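Local coordinates for protein bifunctional endomannanase/endoglucanase (Caldanaerobius polysaccharolyticus, PDB 3W0K) that probably hydrolyses internal linkages of mannan and cellulose-type glucan chains, as a bifunctional glycoside hydrolase of family 5, at residues M201-Y206 with N263-D268; P220-L225 with A270-E275. One frame throughout, in Å; residues are numbered along the deposited sequence.

Contact 1. Residues M201-Y206 with N263-D268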
ATOM      1  N   MET A 201      13.165  -4.548   7.965  1.00 14.14           N
ATOM      2  CA  MET A 201      12.962  -3.134   8.274  1.00 14.33           C
ATOM      3  C   MET A 201      14.269  -2.424   8.617  1.00 15.27           C
ATOM      4  O   MET A 201      14.408  -1.224   8.389  1.00 15.09           O
ATOM      5  CB  MET A 201      11.968  -2.976   9.427  1.00 15.27           C
ATOM      6  CG  MET A 201      10.532  -3.339   9.088  1.00 16.23           C
ATOM      7  SD  MET A 201       9.745  -2.135   7.997  1.00 17.80           S
ATOM      8  CE  MET A 201       9.219  -0.902   9.181  1.00 17.67           C
ATOM      9  N   ALA A 202      15.226  -3.176   9.162  1.00 15.85           N
ATOM     10  CA  ALA A 202      16.530  -2.632   9.531  1.00 17.67           C
ATOM     11  C   ALA A 202      17.257  -2.061   8.318  1.00 16.94           C
ATOM     12  O   ALA A 202      18.138  -1.211   8.453  1.00 19.46           O
ATOM     13  CB  ALA A 202      17.379  -3.708  10.185  1.00 17.93           C
ATOM     14  N   LEU A 203      16.882  -2.538   7.136  1.00 15.84           N
ATOM     15  CA  LEU A 203      17.486  -2.078   5.893  1.00 15.57           C
ATOM     16  C   LEU A 203      16.605  -1.040   5.199  1.00 14.86           C
ATOM     17  O   LEU A 203      17.048   0.074   4.926  1.00 14.81           O
ATOM     18  CB  LEU A 203      17.744  -3.272   4.963  1.00 15.22           C
ATOM     19  CG  LEU A 203      18.466  -3.064   3.625  1.00 16.61           C
ATOM     20  CD1 LEU A 203      19.112  -4.368   3.204  1.00 14.90           C
ATOM     21  CD2 LEU A 203      17.510  -2.573   2.546  1.00 16.12           C
ATOM     22  N   THR A 204      15.344  -1.393   4.968  1.00 14.54           N
ATOM     23  CA  THR A 204      14.407  -0.513   4.268  1.00 13.93           C
ATOM     24  C   THR A 204      14.008   0.761   4.999  1.00 14.18           C
ATOM     25  O   THR A 204      13.739   1.776   4.367  1.00 14.10           O
ATOM     26  CB  THR A 204      13.121  -1.253   3.885  1.00 13.43           C
ATOM     27  OG1 THR A 204      12.383  -1.567   5.071  1.00 12.66           O
ATOM     28  CG2 THR A 204      13.447  -2.537   3.132  1.00 12.61           C
ATOM     29  N   HIS A 205      13.931   0.697   6.324  1.00 15.00           N
ATOM     30  CA  HIS A 205      13.548   1.861   7.115  1.00 16.53           C
ATOM     31  C   HIS A 205      14.667   2.377   8.011  1.00 18.50           C
ATOM     32  O   HIS A 205      14.415   2.979   9.057  1.00 19.03           O
ATOM     33  CB  HIS A 205      12.286   1.562   7.933  1.00 16.11           C
ATOM     34  CG  HIS A 205      11.022   1.594   7.128  1.00 16.56           C
ATOM     35  ND1 HIS A 205      10.767   0.711   6.101  1.00 15.37           N
ATOM     36  CD2 HIS A 205       9.937   2.402   7.207  1.00 17.41           C
ATOM     37  CE1 HIS A 205       9.579   0.973   5.582  1.00 17.21           C
ATOM     38  NE2 HIS A 205       9.055   1.993   6.236  1.00 16.81           N
ATOM     39  N   TYR A 206      15.907   2.148   7.588  1.00 19.21           N
ATOM     40  CA  TYR A 206      17.075   2.609   8.328  1.00 21.34           C
ATOM     41  C   TYR A 206      17.018   4.132   8.445  1.00 22.29           C
ATOM     42  O   TYR A 206      16.884   4.840   7.444  1.00 21.48           O
ATOM     43  CB  TYR A 206      18.356   2.178   7.609  1.00 21.13           C
ATOM     44  CG  TYR A 206      19.632   2.745   8.195  1.00 22.99           C
ATOM     45  CD1 TYR A 206      20.043   2.412   9.487  1.00 23.78           C
ATOM     46  CD2 TYR A 206      20.445   3.592   7.443  1.00 23.07           C
ATOM     47  CE1 TYR A 206      21.238   2.910  10.014  1.00 24.33           C
ATOM     48  CE2 TYR A 206      21.640   4.092   7.957  1.00 24.04           C
ATOM     49  CZ  TYR A 206      22.029   3.747   9.241  1.00 25.01           C
ATOM     50  OH  TYR A 206      23.213   4.235   9.744  1.00 27.48           O
ATOM     51  N   ASN A 263      15.767   6.457   1.832  1.00 15.30           N
ATOM     52  CA  ASN A 263      16.969   7.022   1.218  1.00 14.46           C
ATOM     53  C   ASN A 263      18.220   7.257   2.063  1.00 15.69           C
ATOM     54  O   ASN A 263      19.098   8.026   1.663  1.00 16.66           O
ATOM     55  CB  ASN A 263      16.604   8.300   0.453  1.00 14.49           C
ATOM     56  CG  ASN A 263      16.233   9.456   1.373  1.00 15.47           C
ATOM     57  OD1 ASN A 263      16.044   9.280   2.578  1.00 16.65           O
ATOM     58  ND2 ASN A 263      16.141  10.649   0.802  1.00 16.18           N
ATOM     59  N   LYS A 264      18.315   6.602   3.216  1.00 16.50           N
ATOM     60  CA  LYS A 264      19.491   6.756   4.072  1.00 18.41           C
ATOM     61  C   LYS A 264      20.419   5.548   3.957  1.00 18.61           C
ATOM     62  O   LYS A 264      21.584   5.600   4.351  1.00 20.57           O
ATOM     63  CB  LYS A 264      19.074   6.984   5.526  1.00 20.08           C
ATOM     64  CG  LYS A 264      18.314   8.281   5.744  1.00 23.21           C
ATOM     65  CD  LYS A 264      19.120   9.482   5.278  1.00 26.27           C
ATOM     66  CE  LYS A 264      18.337  10.771   5.461  1.00 29.46           C
ATOM     67  NZ  LYS A 264      19.110  11.961   5.011  1.00 32.91           N
ATOM     68  N   THR A 265      19.889   4.469   3.391  1.00 16.51           N
ATOM     69  CA  THR A 265      20.628   3.229   3.183  1.00 15.67           C
ATOM     70  C   THR A 265      21.534   3.400   1.968  1.00 14.66           C
ATOM     71  O   THR A 265      21.156   4.063   1.001  1.00 14.47           O
ATOM     72  CB  THR A 265      19.640   2.073   2.922  1.00 16.08           C
ATOM     73  OG1 THR A 265      18.796   1.910   4.067  1.00 15.17           O
ATOM     74  CG2 THR A 265      20.374   0.766   2.634  1.00 14.74           C
ATOM     75  N   SER A 266      22.735   2.829   2.021  1.00 15.94           N
ATOM     76  CA  SER A 266      23.663   2.934   0.896  1.00 16.45           C
ATOM     77  C   SER A 266      22.988   2.316  -0.326  1.00 14.98           C
ATOM     78  O   SER A 266      22.353   1.263  -0.222  1.00 14.91           O
ATOM     79  CB  SER A 266      24.974   2.210   1.201  1.00 18.09           C
ATOM     80  OG  SER A 266      25.954   2.537   0.233  1.00 25.54           O
ATOM     81  N   ASN A 267      23.126   2.966  -1.478  1.00 14.53           N
ATOM     82  CA  ASN A 267      22.483   2.475  -2.688  1.00 14.06           C
ATOM     83  C   ASN A 267      22.875   1.075  -3.128  1.00 14.38           C
ATOM     84  O   ASN A 267      22.029   0.324  -3.609  1.00 14.44           O
ATOM     85  CB  ASN A 267      22.653   3.450  -3.850  1.00 12.96           C
ATOM     86  CG  ASN A 267      21.610   3.240  -4.920  1.00 13.95           C
ATOM     87  OD1 ASN A 267      20.409   3.295  -4.645  1.00 15.23           O
ATOM     88  ND2 ASN A 267      22.053   2.962  -6.141  1.00 14.43           N
ATOM     89  N   ASP A 268      24.150   0.719  -2.986  1.00 15.18           N
ATOM     90  CA  ASP A 268      24.589  -0.616  -3.382  1.00 16.20           C
ATOM     91  C   ASP A 268      23.880  -1.673  -2.535  1.00 14.33           C
ATOM     92  O   ASP A 268      23.490  -2.724  -3.039  1.00 15.31           O
ATOM     93  CB  ASP A 268      26.116  -0.753  -3.265  1.00 20.09           C
ATOM     94  CG  ASP A 268      26.607  -0.713  -1.829  1.00 24.59           C
ATOM     95  OD1 ASP A 268      27.363  -1.628  -1.437  1.00 29.60           O
ATOM     96  OD2 ASP A 268      26.242   0.227  -1.093  1.00 27.15           O
TER
HETATM   97  O   HOH W   1      17.114   4.276   4.670  1.00 15.22           O
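T265 meets L203 through one short hydrogen bond: the threonine hydroxyl OG1 donates to the L203 carbonyl O at 2.7 Å. The donor lies in the carbonyl plane, with a C=O...OG1 angle of 158°. With OG1 anti to its own carbonyl carbon (chi1 -61°), the hydroxyl is turned to the end of helix 201-204, while CG2 sits 4.4 Å from L203 CG and brings the two side chains together. Y206, two residues past that helix, packs against T265 and K264. Its CB lies 3.6 Å from T265 OG1, and the CD2 edge of its ring runs near the K264 carbonyl, CD2 to K264 O measuring 3.9 Å, close to the ring plane. In this TIM barrel of the cellulase family, the two segments belong to the loops that follow the sixth and seventh barrel strands, 192-197 and 254-259, so the bond ties neighbouring strand-to-helix connections together. A bound water sits between them. It donates to Y206 O at 2.8 Å and to T265 OG1, and accepts from K264 N, so that T265 OG1 gives one hydrogen bond and receives another. K264 CB rests 3.6 Å from Y206 O, but beyond the bend at chi2 (-57°) its chain turns away from 201-206. L203 also packs against V269 and W273 of helix 267-284.

Contact 2. Residues P220-L225 with A270-E275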
ATOM      1  N   PRO A 220      23.234  -0.508   7.508  1.00 23.96           N
ATOM      2  CA  PRO A 220      22.800  -1.686   6.757  1.00 22.99           C
ATOM      3  C   PRO A 220      23.806  -2.235   5.759  1.00 21.87           C
ATOM      4  O   PRO A 220      24.480  -1.488   5.046  1.00 22.78           O
ATOM      5  CB  PRO A 220      21.543  -1.191   6.036  1.00 22.80           C
ATOM      6  CG  PRO A 220      21.033  -0.129   6.925  1.00 23.41           C
ATOM      7  CD  PRO A 220      22.291   0.602   7.306  1.00 24.52           C
ATOM      8  N   TYR A 221      23.901  -3.557   5.742  1.00 20.92           N
ATOM      9  CA  TYR A 221      24.756  -4.296   4.827  1.00 19.70           C
ATOM     10  C   TYR A 221      23.871  -5.456   4.378  1.00 19.60           C
ATOM     11  O   TYR A 221      22.942  -5.841   5.091  1.00 19.95           O
ATOM     12  CB  TYR A 221      26.031  -4.791   5.522  1.00 21.15           C
ATOM     13  CG  TYR A 221      25.789  -5.574   6.789  1.00 20.37           C
ATOM     14  CD1 TYR A 221      25.690  -6.963   6.763  1.00 21.47           C
ATOM     15  CD2 TYR A 221      25.640  -4.923   8.013  1.00 22.30           C
ATOM     16  CE1 TYR A 221      25.444  -7.687   7.925  1.00 20.85           C
ATOM     17  CE2 TYR A 221      25.395  -5.637   9.182  1.00 22.47           C
ATOM     18  CZ  TYR A 221      25.296  -7.018   9.128  1.00 22.38           C
ATOM     19  OH  TYR A 221      25.029  -7.729  10.273  1.00 24.25           O
ATOM     20  N   TYR A 222      24.130  -5.990   3.192  1.00 17.98           N
ATOM     21  CA  TYR A 222      23.310  -7.072   2.665  1.00 18.08           C
ATOM     22  C   TYR A 222      24.093  -7.814   1.581  1.00 17.44           C
ATOM     23  O   TYR A 222      24.843  -7.193   0.826  1.00 19.40           O
ATOM     24  CB  TYR A 222      22.015  -6.469   2.090  1.00 17.06           C
ATOM     25  CG  TYR A 222      20.926  -7.473   1.811  1.00 15.45           C
ATOM     26  CD1 TYR A 222      20.121  -7.964   2.842  1.00 14.53           C
ATOM     27  CD2 TYR A 222      20.725  -7.967   0.525  1.00 14.69           C
ATOM     28  CE1 TYR A 222      19.149  -8.927   2.597  1.00 14.76           C
ATOM     29  CE2 TYR A 222      19.760  -8.927   0.269  1.00 14.88           C
ATOM     30  CZ  TYR A 222      18.977  -9.406   1.309  1.00 13.41           C
ATOM     31  OH  TYR A 222      18.043 -10.379   1.057  1.00 15.56           O
ATOM     32  N   PRO A 223      23.909  -9.142   1.466  1.00 17.67           N
ATOM     33  CA  PRO A 223      23.036 -10.029   2.246  1.00 17.04           C
ATOM     34  C   PRO A 223      23.548 -10.401   3.636  1.00 17.96           C
ATOM     35  O   PRO A 223      24.600  -9.936   4.076  1.00 17.71           O
ATOM     36  CB  PRO A 223      22.944 -11.263   1.356  1.00 18.15           C
ATOM     37  CG  PRO A 223      24.328 -11.340   0.793  1.00 18.63           C
ATOM     38  CD  PRO A 223      24.588  -9.904   0.399  1.00 17.84           C
ATOM     39  N   ASP A 224      22.768 -11.241   4.314  1.00 17.81           N
ATOM     40  CA  ASP A 224      23.074 -11.739   5.653  1.00 18.92           C
ATOM     41  C   ASP A 224      23.084 -10.668   6.742  1.00 20.12           C
ATOM     42  O   ASP A 224      23.941 -10.673   7.627  1.00 21.18           O
ATOM     43  CB  ASP A 224      24.395 -12.519   5.646  1.00 19.55           C
ATOM     44  CG  ASP A 224      24.367 -13.725   4.715  1.00 20.69           C
ATOM     45  OD1 ASP A 224      23.279 -14.114   4.235  1.00 19.74           O
ATOM     46  OD2 ASP A 224      25.449 -14.292   4.460  1.00 21.85           O
ATOM     47  N   LEU A 225      22.103  -9.772   6.688  1.00 19.40           N
ATOM     48  CA  LEU A 225      21.984  -8.701   7.672  1.00 19.03           C
ATOM     49  C   LEU A 225      21.452  -9.269   8.981  1.00 20.29           C
ATOM     50  O   LEU A 225      20.395  -9.900   9.007  1.00 19.55           O
ATOM     51  CB  LEU A 225      21.040  -7.606   7.162  1.00 18.74           C
ATOM     52  CG  LEU A 225      20.690  -6.462   8.121  1.00 17.69           C
ATOM     53  CD1 LEU A 225      21.942  -5.706   8.527  1.00 20.42           C
ATOM     54  CD2 LEU A 225      19.700  -5.516   7.460  1.00 19.75           C
ATOM     55  N   ALA A 270      20.899  -1.219  -0.997  1.00 12.87           N
ATOM     56  CA  ALA A 270      19.485  -1.179  -1.363  1.00 12.15           C
ATOM     57  C   ALA A 270      19.234  -1.980  -2.636  1.00 12.16           C
ATOM     58  O   ALA A 270      18.307  -2.788  -2.694  1.00 12.30           O
ATOM     59  CB  ALA A 270      19.029   0.261  -1.546  1.00 12.63           C
ATOM     60  N   ILE A 271      20.070  -1.759  -3.649  1.00 11.49           N
ATOM     61  CA  ILE A 271      19.945  -2.469  -4.918  1.00 11.30           C
ATOM     62  C   ILE A 271      20.082  -3.977  -4.722  1.00 10.82           C
ATOM     63  O   ILE A 271      19.317  -4.742  -5.296  1.00 11.48           O
ATOM     64  CB  ILE A 271      20.985  -1.961  -5.956  1.00 11.50           C
ATOM     65  CG1 ILE A 271      20.583  -0.570  -6.459  1.00 11.88           C
ATOM     66  CG2 ILE A 271      21.117  -2.941  -7.122  1.00 13.06           C
ATOM     67  CD1 ILE A 271      19.323  -0.558  -7.321  1.00 11.53           C
ATOM     68  N   ARG A 272      21.030  -4.393  -3.883  1.00 11.39           N
ATOM     69  CA  ARG A 272      21.244  -5.814  -3.617  1.00 11.29           C
ATOM     70  C   ARG A 272      19.983  -6.441  -3.017  1.00 11.69           C
ATOM     71  O   ARG A 272      19.597  -7.556  -3.373  1.00 11.73           O
ATOM     72  CB  ARG A 272      22.431  -6.010  -2.665  1.00 11.17           C
ATOM     73  CG  ARG A 272      22.754  -7.466  -2.368  1.00 13.33           C
ATOM     74  CD  ARG A 272      23.128  -8.218  -3.632  1.00 14.43           C
ATOM     75  NE  ARG A 272      23.281  -9.649  -3.383  1.00 15.22           N
ATOM     76  CZ  ARG A 272      22.285 -10.529  -3.401  1.00 16.30           C
ATOM     77  NH1 ARG A 272      21.042 -10.130  -3.660  1.00 14.02           N
ATOM     78  NH2 ARG A 272      22.533 -11.814  -3.176  1.00 16.14           N
ATOM     79  N   TRP A 273      19.338  -5.700  -2.121  1.00 11.75           N
ATOM     80  CA  TRP A 273      18.113  -6.158  -1.483  1.00 11.69           C
ATOM     81  C   TRP A 273      16.970  -6.178  -2.506  1.00 11.13           C
ATOM     82  O   TRP A 273      16.197  -7.137  -2.561  1.00 10.52           O
ATOM     83  CB  TRP A 273      17.785  -5.263  -0.284  1.00 11.76           C
ATOM     84  CG  TRP A 273      16.410  -5.460   0.261  1.00 11.01           C
ATOM     85  CD1 TRP A 273      15.995  -6.429   1.129  1.00 11.98           C
ATOM     86  CD2 TRP A 273      15.252  -4.687  -0.065  1.00 11.15           C
ATOM     87  NE1 TRP A 273      14.641  -6.311   1.356  1.00 11.68           N
ATOM     88  CE2 TRP A 273      14.162  -5.249   0.633  1.00 11.85           C
ATOM     89  CE3 TRP A 273      15.029  -3.575  -0.888  1.00 11.59           C
ATOM     90  CZ2 TRP A 273      12.864  -4.736   0.533  1.00 11.96           C
ATOM     91  CZ3 TRP A 273      13.742  -3.066  -0.988  1.00 11.39           C
ATOM     92  CH2 TRP A 273      12.676  -3.647  -0.282  1.00 11.05           C
ATOM     93  N   PHE A 274      16.887  -5.136  -3.334  1.00 11.35           N
ATOM     94  CA  PHE A 274      15.853  -5.064  -4.372  1.00 11.08           C
ATOM     95  C   PHE A 274      15.942  -6.275  -5.298  1.00 11.17           C
ATOM     96  O   PHE A 274      14.926  -6.835  -5.703  1.00 10.99           O
ATOM     97  CB  PHE A 274      16.007  -3.791  -5.211  1.00 11.07           C
ATOM     98  CG  PHE A 274      15.206  -2.621  -4.710  1.00 11.15           C
ATOM     99  CD1 PHE A 274      13.815  -2.656  -4.722  1.00 11.00           C
ATOM    100  CD2 PHE A 274      15.844  -1.465  -4.274  1.00 10.92           C
ATOM    101  CE1 PHE A 274      13.072  -1.549  -4.309  1.00 10.74           C
ATOM    102  CE2 PHE A 274      15.109  -0.353  -3.857  1.00 12.11           C
ATOM    103  CZ  PHE A 274      13.720  -0.397  -3.876  1.00 11.07           C
ATOM    104  N   GLU A 275      17.165  -6.670  -5.643  1.00 12.46           N
ATOM    105  CA  GLU A 275      17.361  -7.816  -6.519  1.00 12.84           C
ATOM    106  C   GLU A 275      16.750  -9.086  -5.939  1.00 12.16           C
ATOM    107  O   GLU A 275      16.166  -9.883  -6.670  1.00 14.18           O
ATOM    108  CB  GLU A 275      18.846  -8.005  -6.824  1.00 13.93           C
ATOM    109  CG  GLU A 275      19.407  -6.898  -7.705  1.00 18.22           C
ATOM    110  CD  GLU A 275      20.915  -6.942  -7.844  1.00 21.99           C
ATOM    111  OE1 GLU A 275      21.601  -7.358  -6.887  1.00 25.33           O
ATOM    112  OE2 GLU A 275      21.417  -6.537  -8.913  1.00 26.00           O
TER
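Y222 lays its ring on the helix between R272 and W273. W273 CB sits over one face, 4.3 Å from the ring centroid, a CH-pi contact. The indole brings its edge to the tyrosine face in a T-shaped pair, the planes at 80°. R272 CG comes instead to the ring's edge, near its plane, 3.6 Å from Y222 CD2. The opposite face carries P223 CB, from the residue that follows through a cis peptide bond, and P223 CD in turn reaches to 4.0 Å from R272 NE. The Y222 ring reaches the helix because chi1 (-166°) swings CG to the far side from the backbone N, and CE2 ends 3.7 Å from W273 CA. Replacing Y222 by an alanine would remove the ring, which would probably leave W273 CB and the indole edge without their aromatic partner and D276 without its tyrosine hydroxyl. The contact thus packs the loop before strand 225-227 on helix 267-284, which follows strand 254-259 in the TIM barrel. Across the two segments the attraction is dispersive and aromatic; polar fixing comes from outside them, from D276 on the same helix, hydrogen-bonded to Y222 OH and salt-bridged to R272 NH1, and from Q199 O, bonded to W273 NE1.

How the contacts relate
From the N terminus, the chain reaches segment 201-206 soon after barrel strand 192-197, then runs on to 220-225, which leads into the small hairpin 225-232. After helix 234-249 and strand 254-259 it arrives at 263-268, where contact 1 closes its loop, and then at 270-275, where contact 2 closes. The two loops cross, neither nested in the other, and both end on helix 267-284, at its start and one to two turns in. Their centres are about 9 Å apart, and they touch directly: Y206 CG lies 3.4 Å from P220 CG, and T204 CG2 3.5 Å from W273 CZ2. Together they bind the long excursion after the sixth strand to the seventh strand's helix.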